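Local coordinates for protein PlyP35 (Listeria phage P35, PDB 6S3Y) that probably binds the Listeria cell wall through the C-terminal SH3-like repeats of a phage endolysin, targeting the enzyme to its substrate, at residues Glu4-Asp12 and Leu102-Pro112; Leu39-Thr48 and Gly60-Val69. All blocks are in the same frame, centred on the assembly; numbering follows the deposited sequence.

Contact 1. Residues Glu4-Asp12 and Leu102-Pro112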
# COMPACT_ATOMS: atom_id res chain seq x y z
N GLU A 4 -19.46 -1.62 17.17
CA GLU A 4 -19.75 -2.16 15.85
C GLU A 4 -18.51 -2.83 15.26
O GLU A 4 -17.41 -2.36 15.54
CB GLU A 4 -20.17 -1.08 14.86
CG GLU A 4 -21.36 -0.29 15.29
CD GLU A 4 -21.86 0.64 14.18
OE1 GLU A 4 -21.00 1.35 13.60
OE2 GLU A 4 -23.07 0.60 13.85
N ASN A 5 -18.69 -3.85 14.44
CA ASN A 5 -17.59 -4.44 13.63
C ASN A 5 -17.82 -4.12 12.15
O ASN A 5 -18.97 -3.86 11.73
CB ASN A 5 -17.33 -5.92 13.92
CG ASN A 5 -18.55 -6.79 13.72
OD1 ASN A 5 -19.16 -6.76 12.65
ND2 ASN A 5 -18.88 -7.58 14.72
N ILE A 6 -16.72 -4.13 11.39
CA ILE A 6 -16.66 -3.89 9.93
C ILE A 6 -15.92 -5.07 9.32
O ILE A 6 -14.80 -5.39 9.79
CB ILE A 6 -15.93 -2.56 9.65
CG1 ILE A 6 -16.53 -1.38 10.41
CG2 ILE A 6 -15.82 -2.32 8.16
CD1 ILE A 6 -17.97 -1.11 9.99
N ASN A 7 -16.51 -5.73 8.33
CA ASN A 7 -15.81 -6.74 7.51
C ASN A 7 -15.06 -5.98 6.41
O ASN A 7 -15.67 -5.13 5.76
CB ASN A 7 -16.79 -7.76 6.95
CG ASN A 7 -17.41 -8.59 8.06
OD1 ASN A 7 -16.70 -9.28 8.78
ND2 ASN A 7 -18.71 -8.53 8.18
N ILE A 8 -13.78 -6.30 6.22
CA ILE A 8 -12.92 -5.60 5.23
C ILE A 8 -12.27 -6.63 4.34
O ILE A 8 -12.07 -7.79 4.77
CB ILE A 8 -11.89 -4.68 5.91
CG1 ILE A 8 -10.78 -5.48 6.61
CG2 ILE A 8 -12.56 -3.70 6.83
CD1 ILE A 8 -9.64 -4.57 7.12
N VAL A 9 -11.91 -6.20 3.14
CA VAL A 9 -11.08 -7.00 2.20
C VAL A 9 -9.95 -6.10 1.70
O VAL A 9 -10.22 -4.96 1.26
CB VAL A 9 -11.93 -7.62 1.07
CG1 VAL A 9 -12.85 -6.61 0.45
CG2 VAL A 9 -11.08 -8.29 0.01
N ILE A 10 -8.73 -6.59 1.82
CA ILE A 10 -7.52 -5.84 1.40
C ILE A 10 -7.59 -5.73 -0.14
O ILE A 10 -7.90 -6.75 -0.81
CB ILE A 10 -6.24 -6.49 1.94
CG1 ILE A 10 -5.90 -5.95 3.34
CG2 ILE A 10 -5.06 -6.27 0.99
CD1 ILE A 10 -7.02 -6.03 4.34
N LYS A 11 -7.33 -4.55 -0.67
CA LYS A 11 -7.50 -4.26 -2.13
C LYS A 11 -6.54 -5.11 -2.96
O LYS A 11 -5.47 -5.54 -2.45
CB LYS A 11 -7.29 -2.78 -2.44
CG LYS A 11 -8.36 -1.86 -1.87
CD LYS A 11 -8.03 -0.38 -2.15
CE LYS A 11 -9.16 0.52 -1.74
NZ LYS A 11 -8.79 1.94 -1.82
N ASP A 12 -6.89 -5.25 -4.24
CA ASP A 12 -6.10 -6.01 -5.25
C ASP A 12 -5.12 -5.06 -5.94
O ASP A 12 -4.88 -5.24 -7.17
CB ASP A 12 -7.07 -6.63 -6.27
CG ASP A 12 -6.42 -7.71 -7.12
OD1 ASP A 12 -5.63 -8.51 -6.56
OD2 ASP A 12 -6.66 -7.68 -8.33
N LEU A 102 -0.06 -8.00 4.43
CA LEU A 102 -1.40 -8.58 4.21
C LEU A 102 -1.58 -8.89 2.72
O LEU A 102 -1.51 -7.96 1.88
CB LEU A 102 -2.45 -7.60 4.72
CG LEU A 102 -2.35 -7.25 6.20
CD1 LEU A 102 -3.40 -6.21 6.61
CD2 LEU A 102 -2.54 -8.49 7.05
N LYS A 103 -1.83 -10.15 2.39
CA LYS A 103 -2.01 -10.64 1.00
C LYS A 103 -3.17 -9.89 0.35
O LYS A 103 -4.16 -9.55 1.07
CB LYS A 103 -2.22 -12.16 0.98
CG LYS A 103 -1.33 -12.92 0.04
CD LYS A 103 -1.79 -14.36 -0.24
CE LYS A 103 -0.75 -15.06 -1.10
NZ LYS A 103 -0.69 -14.52 -2.48
N ARG A 104 -3.07 -9.60 -0.95
CA ARG A 104 -4.24 -9.06 -1.69
C ARG A 104 -5.44 -9.97 -1.40
O ARG A 104 -5.26 -11.16 -1.40
CB ARG A 104 -3.95 -8.96 -3.19
CG ARG A 104 -3.57 -10.29 -3.83
CD ARG A 104 -2.96 -9.97 -5.20
NE ARG A 104 -3.49 -10.88 -6.23
CZ ARG A 104 -2.87 -11.92 -6.68
NH1 ARG A 104 -1.63 -12.19 -6.28
NH2 ARG A 104 -3.46 -12.67 -7.58
N GLY A 105 -6.60 -9.39 -1.13
CA GLY A 105 -7.84 -10.14 -0.85
C GLY A 105 -7.94 -10.65 0.58
O GLY A 105 -8.95 -11.28 0.89
N PHE A 106 -6.96 -10.37 1.44
CA PHE A 106 -7.04 -10.71 2.89
C PHE A 106 -8.39 -10.26 3.44
O PHE A 106 -8.74 -9.08 3.26
CB PHE A 106 -5.90 -10.06 3.69
CG PHE A 106 -5.88 -10.42 5.15
CD1 PHE A 106 -5.22 -11.57 5.58
CD2 PHE A 106 -6.52 -9.63 6.10
CE1 PHE A 106 -5.22 -11.93 6.93
CE2 PHE A 106 -6.49 -9.97 7.44
CZ PHE A 106 -5.85 -11.12 7.85
N LYS A 107 -9.10 -11.16 4.11
CA LYS A 107 -10.42 -10.88 4.73
C LYS A 107 -10.22 -10.63 6.23
O LYS A 107 -9.64 -11.48 6.90
CB LYS A 107 -11.39 -12.05 4.49
CG LYS A 107 -11.63 -12.43 3.03
CD LYS A 107 -12.12 -11.27 2.19
CE LYS A 107 -12.53 -11.63 0.77
NZ LYS A 107 -11.37 -11.90 -0.12
N GLY A 108 -10.61 -9.47 6.73
CA GLY A 108 -10.38 -9.12 8.14
C GLY A 108 -11.60 -8.54 8.79
O GLY A 108 -12.59 -8.29 8.08
N ILE A 109 -11.52 -8.30 10.10
CA ILE A 109 -12.57 -7.60 10.87
C ILE A 109 -11.90 -6.45 11.62
O ILE A 109 -10.82 -6.66 12.16
CB ILE A 109 -13.30 -8.57 11.81
CG1 ILE A 109 -13.94 -9.74 11.04
CG2 ILE A 109 -14.36 -7.84 12.62
CD1 ILE A 109 -14.54 -10.81 11.93
N THR A 110 -12.51 -5.28 11.60
CA THR A 110 -12.02 -4.09 12.32
C THR A 110 -13.23 -3.40 12.93
O THR A 110 -14.31 -4.01 12.96
CB THR A 110 -11.18 -3.19 11.41
OG1 THR A 110 -10.59 -2.16 12.21
CG2 THR A 110 -12.00 -2.56 10.31
N HIS A 111 -13.05 -2.18 13.43
CA HIS A 111 -14.08 -1.40 14.15
C HIS A 111 -13.96 0.03 13.66
O HIS A 111 -12.87 0.43 13.30
CB HIS A 111 -13.90 -1.46 15.68
CG HIS A 111 -13.91 -2.87 16.18
ND1 HIS A 111 -12.76 -3.61 16.28
CD2 HIS A 111 -14.93 -3.69 16.49
CE1 HIS A 111 -13.07 -4.82 16.69
NE2 HIS A 111 -14.39 -4.89 16.82
N PRO A 112 -15.07 0.80 13.66
CA PRO A 112 -15.05 2.21 13.30
C PRO A 112 -13.93 2.93 14.05
O PRO A 112 -13.86 2.78 15.24
CB PRO A 112 -16.41 2.78 13.73
CG PRO A 112 -17.30 1.58 13.76
CD PRO A 112 -16.41 0.38 14.04
O HOH W 1 -14.41 -10.57 7.64
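Ile6 and Ile8 pair with Thr110 and Gly108 as antiparallel hydrogen-bonded pairs, joining strand 6-10 to strand 107-110 in a sheet that brings together sequence from both SH3-like cell-wall-binding repeats. Four backbone bonds hold the two pairs, among them Ile8 N to Gly108 O at 3.0 Å. Beyond them Ile10 meets the type II turn Lys103-Phe106: its N donates to Phe106 O, and its O accepts from Gly105 N.

Ile10 packs against this turn. Its CB rests on Phe106 CB at 4.0 Å. With CG1 beside the backbone N (chi1 -88°), the longer branch runs to Leu102, and Ile10 CG1 is 4.1 Å from Leu102 CB. Ile10 CG2 leaves on the other side and presses on Lys103 O at 3.4 Å, while Ile10 CD1 ends between Phe106 O (3.7 Å) and the edge of the Phe106 ring at CD2. Leu102 CD2 sits over the centre of one face of that ring, and Ala86 also touches Ile10.

On the same sheet face as Ile8, Thr110 turns CG2 against Ile8 CG2, while its OG1 bonds to Pro119 O. The other face carries Asn7, Ile109, Val9 and Lys107. Lys107 lies alongside Val9, its chain bent at chi2 and chi4; this folds NZ back onto Gly105 O, in the carbonyl plane and on a lone pair. At one end Arg104 NE makes a weak, bent bond to Asp12 OD1 within a salt bridge, the carboxylate and guanidinium planes 41° apart. Midway along the strands, a water donates to both Asn7 OD1, at 2.9 Å, and Gly108 O, at 3.0 Å.

Contact 2. Residues Leu39-Thr48 and Gly60-Val69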
# COMPACT_ATOMS: atom_id res chain seq x y z
N LEU A 39 9.67 2.44 -13.69
CA LEU A 39 10.01 3.00 -12.36
C LEU A 39 11.52 3.27 -12.34
O LEU A 39 12.23 2.74 -13.19
CB LEU A 39 9.63 2.00 -11.25
CG LEU A 39 8.14 1.74 -11.06
CD1 LEU A 39 7.92 0.60 -10.08
CD2 LEU A 39 7.36 2.95 -10.60
N THR A 40 11.99 3.99 -11.33
CA THR A 40 13.42 4.13 -11.00
C THR A 40 13.57 3.85 -9.51
O THR A 40 12.71 4.36 -8.74
CB THR A 40 13.94 5.49 -11.47
OG1 THR A 40 13.65 5.64 -12.85
CG2 THR A 40 15.43 5.63 -11.26
N LYS A 41 14.59 3.10 -9.12
CA LYS A 41 14.87 2.88 -7.68
C LYS A 41 15.08 4.25 -7.02
O LYS A 41 15.80 5.04 -7.59
CB LYS A 41 16.10 1.99 -7.48
CG LYS A 41 16.23 1.39 -6.08
CD LYS A 41 15.22 0.34 -5.81
CE LYS A 41 15.50 -0.37 -4.49
NZ LYS A 41 14.29 -0.44 -3.63
N HIS A 42 14.40 4.51 -5.90
CA HIS A 42 14.41 5.81 -5.20
C HIS A 42 15.29 5.71 -3.97
O HIS A 42 16.06 6.64 -3.73
CB HIS A 42 12.99 6.26 -4.87
CG HIS A 42 12.94 7.48 -4.02
ND1 HIS A 42 13.37 8.71 -4.44
CD2 HIS A 42 12.51 7.64 -2.76
CE1 HIS A 42 13.22 9.58 -3.46
NE2 HIS A 42 12.68 8.94 -2.42
N ASN A 43 15.12 4.66 -3.18
CA ASN A 43 16.02 4.35 -2.03
C ASN A 43 15.94 2.85 -1.76
O ASN A 43 15.45 2.14 -2.64
CB ASN A 43 15.73 5.23 -0.81
CG ASN A 43 14.44 4.93 -0.08
OD1 ASN A 43 13.69 4.02 -0.46
ND2 ASN A 43 14.14 5.72 0.94
N SER A 44 16.40 2.36 -0.63
CA SER A 44 16.46 0.90 -0.35
C SER A 44 15.06 0.29 -0.37
O SER A 44 14.96 -0.87 -0.73
CB SER A 44 17.15 0.60 0.95
OG SER A 44 16.47 1.25 1.99
N HIS A 45 14.01 1.02 -0.02
CA HIS A 45 12.65 0.48 0.20
C HIS A 45 11.64 1.00 -0.83
O HIS A 45 10.50 0.50 -0.80
CB HIS A 45 12.21 0.74 1.64
CG HIS A 45 12.86 -0.17 2.62
ND1 HIS A 45 14.23 -0.17 2.84
CD2 HIS A 45 12.36 -1.11 3.45
CE1 HIS A 45 14.54 -1.09 3.74
NE2 HIS A 45 13.41 -1.68 4.13
N TRP A 46 12.00 1.93 -1.70
CA TRP A 46 11.02 2.62 -2.57
C TRP A 46 11.53 2.76 -3.99
O TRP A 46 12.74 2.89 -4.22
CB TRP A 46 10.64 3.99 -2.02
CG TRP A 46 9.90 3.95 -0.71
CD1 TRP A 46 10.45 3.83 0.53
CD2 TRP A 46 8.47 4.00 -0.53
NE1 TRP A 46 9.47 3.79 1.46
CE2 TRP A 46 8.24 3.89 0.85
CE3 TRP A 46 7.38 4.12 -1.39
CZ2 TRP A 46 6.96 3.93 1.40
CZ3 TRP A 46 6.11 4.14 -0.86
CH2 TRP A 46 5.90 4.07 0.52
N TYR A 47 10.57 2.75 -4.92
CA TYR A 47 10.71 3.12 -6.34
C TYR A 47 9.97 4.43 -6.52
O TYR A 47 9.03 4.71 -5.75
CB TYR A 47 10.14 2.02 -7.27
CG TYR A 47 10.97 0.77 -7.33
CD1 TYR A 47 12.02 0.67 -8.22
CD2 TYR A 47 10.74 -0.29 -6.48
CE1 TYR A 47 12.81 -0.47 -8.27
CE2 TYR A 47 11.53 -1.43 -6.51
CZ TYR A 47 12.57 -1.52 -7.41
OH TYR A 47 13.39 -2.62 -7.43
N THR A 48 10.34 5.19 -7.54
CA THR A 48 9.57 6.36 -7.98
C THR A 48 9.30 6.22 -9.47
O THR A 48 9.98 5.44 -10.13
CB THR A 48 10.29 7.67 -7.61
OG1 THR A 48 9.43 8.77 -7.94
CG2 THR A 48 11.61 7.83 -8.31
N GLY A 60 5.11 9.68 -8.45
CA GLY A 60 4.68 8.83 -7.33
C GLY A 60 5.80 7.94 -6.84
O GLY A 60 6.89 7.92 -7.45
N TYR A 61 5.50 7.23 -5.76
CA TYR A 61 6.46 6.37 -5.03
C TYR A 61 5.73 5.07 -4.66
O TYR A 61 4.62 5.14 -4.13
CB TYR A 61 6.96 7.09 -3.78
CG TYR A 61 7.65 8.40 -4.07
CD1 TYR A 61 6.93 9.57 -4.19
CD2 TYR A 61 9.01 8.44 -4.25
CE1 TYR A 61 7.55 10.78 -4.50
CE2 TYR A 61 9.66 9.63 -4.53
CZ TYR A 61 8.93 10.81 -4.67
OH TYR A 61 9.51 12.00 -4.98
N ILE A 62 6.38 3.94 -4.86
CA ILE A 62 5.78 2.64 -4.53
C ILE A 62 6.80 1.77 -3.81
O ILE A 62 7.98 1.74 -4.21
CB ILE A 62 5.16 1.98 -5.79
CG1 ILE A 62 4.44 0.68 -5.41
CG2 ILE A 62 6.19 1.76 -6.87
CD1 ILE A 62 3.41 0.23 -6.44
N TYR A 63 6.36 1.08 -2.77
CA TYR A 63 7.23 0.29 -1.88
C TYR A 63 7.78 -0.90 -2.63
O TYR A 63 7.06 -1.45 -3.48
CB TYR A 63 6.42 -0.05 -0.64
CG TYR A 63 7.21 -0.65 0.50
CD1 TYR A 63 7.81 0.16 1.45
CD2 TYR A 63 7.30 -2.02 0.65
CE1 TYR A 63 8.48 -0.38 2.54
CE2 TYR A 63 7.96 -2.57 1.73
CZ TYR A 63 8.54 -1.75 2.68
OH TYR A 63 9.21 -2.31 3.73
N HIS A 64 9.01 -1.30 -2.35
CA HIS A 64 9.82 -2.22 -3.20
C HIS A 64 9.12 -3.57 -3.36
O HIS A 64 9.21 -4.15 -4.45
CB HIS A 64 11.23 -2.37 -2.65
CG HIS A 64 11.33 -3.22 -1.44
ND1 HIS A 64 10.87 -2.82 -0.18
CD2 HIS A 64 11.79 -4.46 -1.31
CE1 HIS A 64 11.08 -3.80 0.68
NE2 HIS A 64 11.64 -4.81 0.02
N SER A 65 8.42 -4.06 -2.32
CA SER A 65 7.78 -5.41 -2.37
C SER A 65 6.53 -5.39 -3.24
O SER A 65 5.98 -6.43 -3.54
CB SER A 65 7.55 -5.93 -0.99
OG SER A 65 6.64 -5.11 -0.27
N MSE A 66 6.05 -4.20 -3.66
CA MSE A 66 4.91 -4.11 -4.56
C MSE A 66 5.32 -3.98 -6.04
O MSE A 66 4.45 -3.79 -6.90
CB MSE A 66 4.01 -2.95 -4.15
CG MSE A 66 3.53 -3.07 -2.74
SE MSE A 66 2.71 -1.44 -2.16
CE MSE A 66 2.22 -1.95 -0.33
N ALA A 67 6.61 -4.10 -6.34
CA ALA A 67 7.08 -3.97 -7.71
C ALA A 67 8.13 -5.04 -8.00
O ALA A 67 9.17 -5.06 -7.35
CB ALA A 67 7.67 -2.59 -7.97
N LYS A 68 7.84 -5.89 -8.97
CA LYS A 68 8.73 -6.99 -9.41
C LYS A 68 9.44 -6.53 -10.68
O LYS A 68 8.76 -6.34 -11.70
CB LYS A 68 7.86 -8.25 -9.62
CG LYS A 68 8.60 -9.51 -10.00
CD LYS A 68 7.63 -10.66 -10.31
CE LYS A 68 6.73 -10.32 -11.48
NZ LYS A 68 5.79 -11.41 -11.85
N VAL A 69 10.75 -6.32 -10.62
CA VAL A 69 11.56 -5.81 -11.77
C VAL A 69 11.82 -6.98 -12.75
O VAL A 69 12.36 -7.99 -12.31
CB VAL A 69 12.90 -5.20 -11.29
CG1 VAL A 69 13.78 -4.83 -12.47
CG2 VAL A 69 12.72 -4.01 -10.41
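Tyr47 and Ile62 form the hydrogen-bonded pair of an antiparallel beta hairpin, Tyr47 N giving a nearly straight bond to Ile62 O (2.9 Å, 172°) and Ile62 N returning one to Tyr47 O. Two further polar links extend the pairing. His45 O takes His64 N at 2.8 Å and, weakly, His64 ND1; Thr48 OG1, anti to its own N (chi1 -174°), donates to Gly60 O at 2.7 Å and also bonds to Arg59.

Aromatic contacts dominate one face. Tyr63 sets its ring edge against the indole face of Trp46, planes at 89°, with CD1 3.8 Å from Trp46 CE2; its CB makes a CH-pi contact over the six-membered ring. The edge of Tyr61 points at the face of His42 in a T-shaped pair, with CE2 over the imidazole centre, while Thr48 OG1 lies over a face of the Tyr61 ring.

Apolar packing occupies the other face: Ile62 CG2 touches Leu39 CD1 and Tyr47 CB, and Ala67 CB reaches the same Leu39 methyl at 3.8 Å. Farther along, Val69 CG2 packs on the Tyr47 ring at CZ, 3.9 Å away, beside its OH.

Around the hairpin, Phe16 of strand 6-17 backs Leu39 and Ile62, strand 78-89 supplies Val78 beside Tyr47 and Phe87 edge-to-face with Tyr63, and the loop residue Pro20 touches His42, Trp46 and Tyr61.

Contact 2 is nested in the chain between the two halves of contact 1: 4-12 comes first, then the hairpin region 39-69, and 102-112 much later. Their centres lie 25 Å apart on opposite sides of the chain's centre, and the nearest atoms stay about 7 Å apart. A six-stranded antiparallel sheet links them, since strand 99-103 of contact 1 pairs with strand 78-89, which also pairs with strands 36-41 and 67-72 of contact 2. Contact 2 stays within the first repeat, whereas contact 1 joins both repeats. The two repeats are thus tied together by shared strands as well as by chain connectivity, consistent with the two acting as one cell-wall-binding unit.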